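Long-range contact in antigen 43 (Escherichia coli, PDB 4KH3), which mediates self-association between bacterial cells, driving the clumping and probably the biofilm formation of uropathogenic strains: residues 119-124 and 136-141. Residues are numbered along the deposited sequence; the frame is centred on the assembly and turned at random.
Sequences TIINQD and TGTIVN
Asn-122 and Asn-141 lie side by side with their amides nearly coplanar (planes 11° apart), and ND2 of Asn-141 gives a straight hydrogen bond to OD1 of Asn-122 at 3.0 Å. In both, CG stands beside the backbone N (chi1 -66° and -71°), which points the two amides the same way. Because an amide both donates and accepts, the row can continue: ND2 of Asn-122 donates to the carboxylate OD1 of Asp-103, and OD1 of Asn-141 accepts from ND2 of Asn-169. Stacked asparagines of this kind, as in an asparagine ladder, are known from parallel beta-helices.

Parallel backbone pairing sets this register. Ile-139 N bonds Thr-119 O at 2.9 Å, Ile-121 N bonds Ile-139 O, and Asn-141 N bonds Ile-121 O. The beta-branched Ile-120, Ile-121, Ile-139 and Val-140 suit extended strands, whose backbone angles leave room for two substituents on CB. On the partly exposed face CG1 of Ile-120 rests 3.9 Å from CB of Ile-139, while CG2 of Ile-120, anti to its own N, lies near ND2 of Asn-141. On the buried face CD1 of Ile-121 extends to CG2 of Thr-138, 3.8 Å away, and more loosely to CG2 of Val-140. Thr-138 thus gives its methyl to the interior, whereas OG1 meets a water at 2.8 Å that also bridges Thr-119 N and Thr-136 O. Gly-137 takes a positive phi, a conformation glycine favours, just before Thr-138.

Strands 120-121 and 139-140 belong to successive coils of the solenoid: strand 101-102 pairs with the former and strand 166-168 with the latter, while Gln-127 of strand 126-129 touches Thr-119, Ile-121 and Thr-138, and Gln-157 of strand 156-159 touches Ile-121 and Thr-138.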
ATOM      1  N   THR A 119     -24.282 -16.530   5.688  1.00 19.98           N
ATOM      2  CA  THR A 119     -24.659 -15.260   6.304  1.00 19.66           C
ATOM      3  C   THR A 119     -24.222 -14.098   5.408  1.00 19.65           C
ATOM      4  O   THR A 119     -23.083 -14.052   4.932  1.00 17.64           O
ATOM      5  CB  THR A 119     -24.032 -15.077   7.715  1.00 18.24           C
ATOM      6  OG1 THR A 119     -24.514 -16.090   8.602  1.00 18.80           O
ATOM      7  CG2 THR A 119     -24.396 -13.710   8.280  1.00 13.48           C
ATOM      8  N   ILE A 120     -25.128 -13.163   5.162  1.00 19.43           N
ATOM      9  CA  ILE A 120     -24.754 -11.934   4.477  1.00 13.52           C
ATOM     10  C   ILE A 120     -24.737 -10.832   5.526  1.00 20.46           C
ATOM     11  O   ILE A 120     -25.701 -10.655   6.275  1.00 21.28           O
ATOM     12  CB  ILE A 120     -25.714 -11.582   3.336  1.00 15.32           C
ATOM     13  CG1 ILE A 120     -25.654 -12.651   2.248  1.00 17.65           C
ATOM     14  CG2 ILE A 120     -25.352 -10.238   2.713  1.00 18.31           C
ATOM     15  CD1 ILE A 120     -26.263 -12.200   0.960  1.00 21.12           C
ATOM     16  N   ILE A 121     -23.619 -10.127   5.612  1.00 14.36           N
ATOM     17  CA  ILE A 121     -23.461  -9.096   6.615  1.00 13.95           C
ATOM     18  C   ILE A 121     -23.531  -7.730   5.951  1.00 22.43           C
ATOM     19  O   ILE A 121     -22.588  -7.304   5.278  1.00 18.18           O
ATOM     20  CB  ILE A 121     -22.126  -9.226   7.340  1.00 13.19           C
ATOM     21  CG1 ILE A 121     -21.840 -10.694   7.705  1.00 13.05           C
ATOM     22  CG2 ILE A 121     -22.121  -8.344   8.584  1.00 11.46           C
ATOM     23  CD1 ILE A 121     -20.462 -10.911   8.361  1.00 10.01           C
ATOM     24  N   ASN A 122     -24.658  -7.051   6.136  1.00 16.50           N
ATOM     25  CA  ASN A 122     -24.856  -5.735   5.543  1.00 20.80           C
ATOM     26  C   ASN A 122     -24.751  -4.650   6.590  1.00 24.67           C
ATOM     27  O   ASN A 122     -24.881  -4.927   7.781  1.00 21.03           O
ATOM     28  CB  ASN A 122     -26.229  -5.661   4.872  1.00 18.38           C
ATOM     29  CG  ASN A 122     -26.339  -6.590   3.681  1.00 14.17           C
ATOM     30  OD1 ASN A 122     -25.427  -6.675   2.865  1.00 16.84           O
ATOM     31  ND2 ASN A 122     -27.447  -7.314   3.591  1.00 21.99           N
ATOM     32  N   GLN A 123     -24.497  -3.427   6.128  1.00 32.10           N
ATOM     33  CA  GLN A 123     -24.691  -2.204   6.912  1.00 29.98           C
ATOM     34  C   GLN A 123     -24.510  -2.355   8.426  1.00 30.92           C
ATOM     35  O   GLN A 123     -25.488  -2.397   9.168  1.00 29.51           O
ATOM     36  CB  GLN A 123     -26.084  -1.630   6.620  1.00 34.28           C
ATOM     37  CG  GLN A 123     -26.282  -0.206   7.117  0.48 39.11           C
ATOM     38  CD  GLN A 123     -25.185   0.714   6.640  0.58 37.39           C
ATOM     39  OE1 GLN A 123     -25.194   1.165   5.493  0.55 34.59           O
ATOM     40  NE2 GLN A 123     -24.214   0.979   7.511  0.72 32.34           N
ATOM     41  N   ASP A 124     -23.258  -2.466   8.867  1.00 22.39           N
ATOM     42  CA  ASP A 124     -22.923  -2.535  10.292  1.00 26.36           C
ATOM     43  C   ASP A 124     -23.367  -3.790  11.043  1.00 27.13           C
ATOM     44  O   ASP A 124     -23.204  -3.876  12.263  1.00 21.62           O
ATOM     45  CB  ASP A 124     -23.359  -1.266  11.036  1.00 29.36           C
ATOM     46  CG  ASP A 124     -22.568  -0.057  10.606  1.00 46.05           C
ATOM     47  OD1 ASP A 124     -21.344  -0.059  10.839  1.00 55.15           O
ATOM     48  OD2 ASP A 124     -23.162   0.878  10.019  1.00 57.91           O
ATOM     49  N   THR A 136     -19.457 -20.718   6.867  1.00 15.52           N
ATOM     50  CA  THR A 136     -19.157 -20.983   5.475  1.00 16.31           C
ATOM     51  C   THR A 136     -19.971 -20.047   4.592  1.00 16.46           C
ATOM     52  O   THR A 136     -21.076 -19.644   4.953  1.00 13.45           O
ATOM     53  CB  THR A 136     -19.490 -22.436   5.087  1.00 11.92           C
ATOM     54  OG1 THR A 136     -20.897 -22.650   5.230  1.00 18.34           O
ATOM     55  CG2 THR A 136     -18.755 -23.426   5.977  1.00 10.47           C
ATOM     56  N   GLY A 137     -19.434 -19.729   3.417  1.00 18.10           N
ATOM     57  CA  GLY A 137     -20.159 -18.946   2.439  1.00  9.69           C
ATOM     58  C   GLY A 137     -20.550 -17.570   2.942  1.00 15.67           C
ATOM     59  O   GLY A 137     -21.572 -17.034   2.534  1.00 16.89           O
ATOM     60  N   THR A 138     -19.746 -16.982   3.823  1.00 14.58           N
ATOM     61  CA  THR A 138     -20.100 -15.678   4.346  1.00 14.51           C
ATOM     62  C   THR A 138     -19.834 -14.608   3.301  1.00 15.94           C
ATOM     63  O   THR A 138     -18.785 -14.598   2.661  1.00 20.25           O
ATOM     64  CB  THR A 138     -19.364 -15.330   5.656  1.00 19.54           C
ATOM     65  OG1 THR A 138     -19.345 -16.471   6.524  1.00 14.11           O
ATOM     66  CG2 THR A 138     -20.072 -14.167   6.361  1.00 14.71           C
ATOM     67  N   ILE A 139     -20.813 -13.729   3.113  1.00 14.04           N
ATOM     68  CA  ILE A 139     -20.673 -12.561   2.252  1.00 12.62           C
ATOM     69  C   ILE A 139     -20.579 -11.342   3.159  1.00 15.13           C
ATOM     70  O   ILE A 139     -21.514 -11.043   3.904  1.00 15.89           O
ATOM     71  CB  ILE A 139     -21.896 -12.407   1.337  1.00 15.39           C
ATOM     72  CG1 ILE A 139     -22.229 -13.744   0.666  1.00 13.56           C
ATOM     73  CG2 ILE A 139     -21.682 -11.303   0.321  1.00 14.98           C
ATOM     74  CD1 ILE A 139     -21.116 -14.292  -0.205  1.00 14.69           C
ATOM     75  N   VAL A 140     -19.445 -10.655   3.112  1.00 14.08           N
ATOM     76  CA  VAL A 140     -19.172  -9.550   4.019  1.00 11.00           C
ATOM     77  C   VAL A 140     -19.225  -8.206   3.285  1.00 16.40           C
ATOM     78  O   VAL A 140     -18.336  -7.889   2.483  1.00 18.15           O
ATOM     79  CB  VAL A 140     -17.797  -9.745   4.675  1.00 15.51           C
ATOM     80  CG1 VAL A 140     -17.569  -8.699   5.784  1.00 15.62           C
ATOM     81  CG2 VAL A 140     -17.692 -11.174   5.229  1.00  9.14           C
ATOM     82  N   ASN A 141     -20.258  -7.417   3.579  1.00 16.15           N
ATOM     83  CA  ASN A 141     -20.549  -6.187   2.836  1.00 20.34           C
ATOM     84  C   ASN A 141     -20.330  -4.913   3.650  1.00 25.27           C
ATOM     85  O   ASN A 141     -20.682  -3.812   3.218  1.00 22.70           O
ATOM     86  CB  ASN A 141     -21.985  -6.221   2.282  1.00 13.57           C
ATOM     87  CG  ASN A 141     -22.142  -7.220   1.156  1.00 19.32           C
ATOM     88  OD1 ASN A 141     -21.181  -7.498   0.444  1.00 19.16           O
ATOM     89  ND2 ASN A 141     -23.348  -7.776   0.994  1.00 17.30           N
TER
HETATM   90  O   HOH W   1     -21.824 -17.651   7.268  1.00 16.07           O
HETATM   91  O   HOH W   2     -23.641  -2.795   3.459  1.00 36.76           O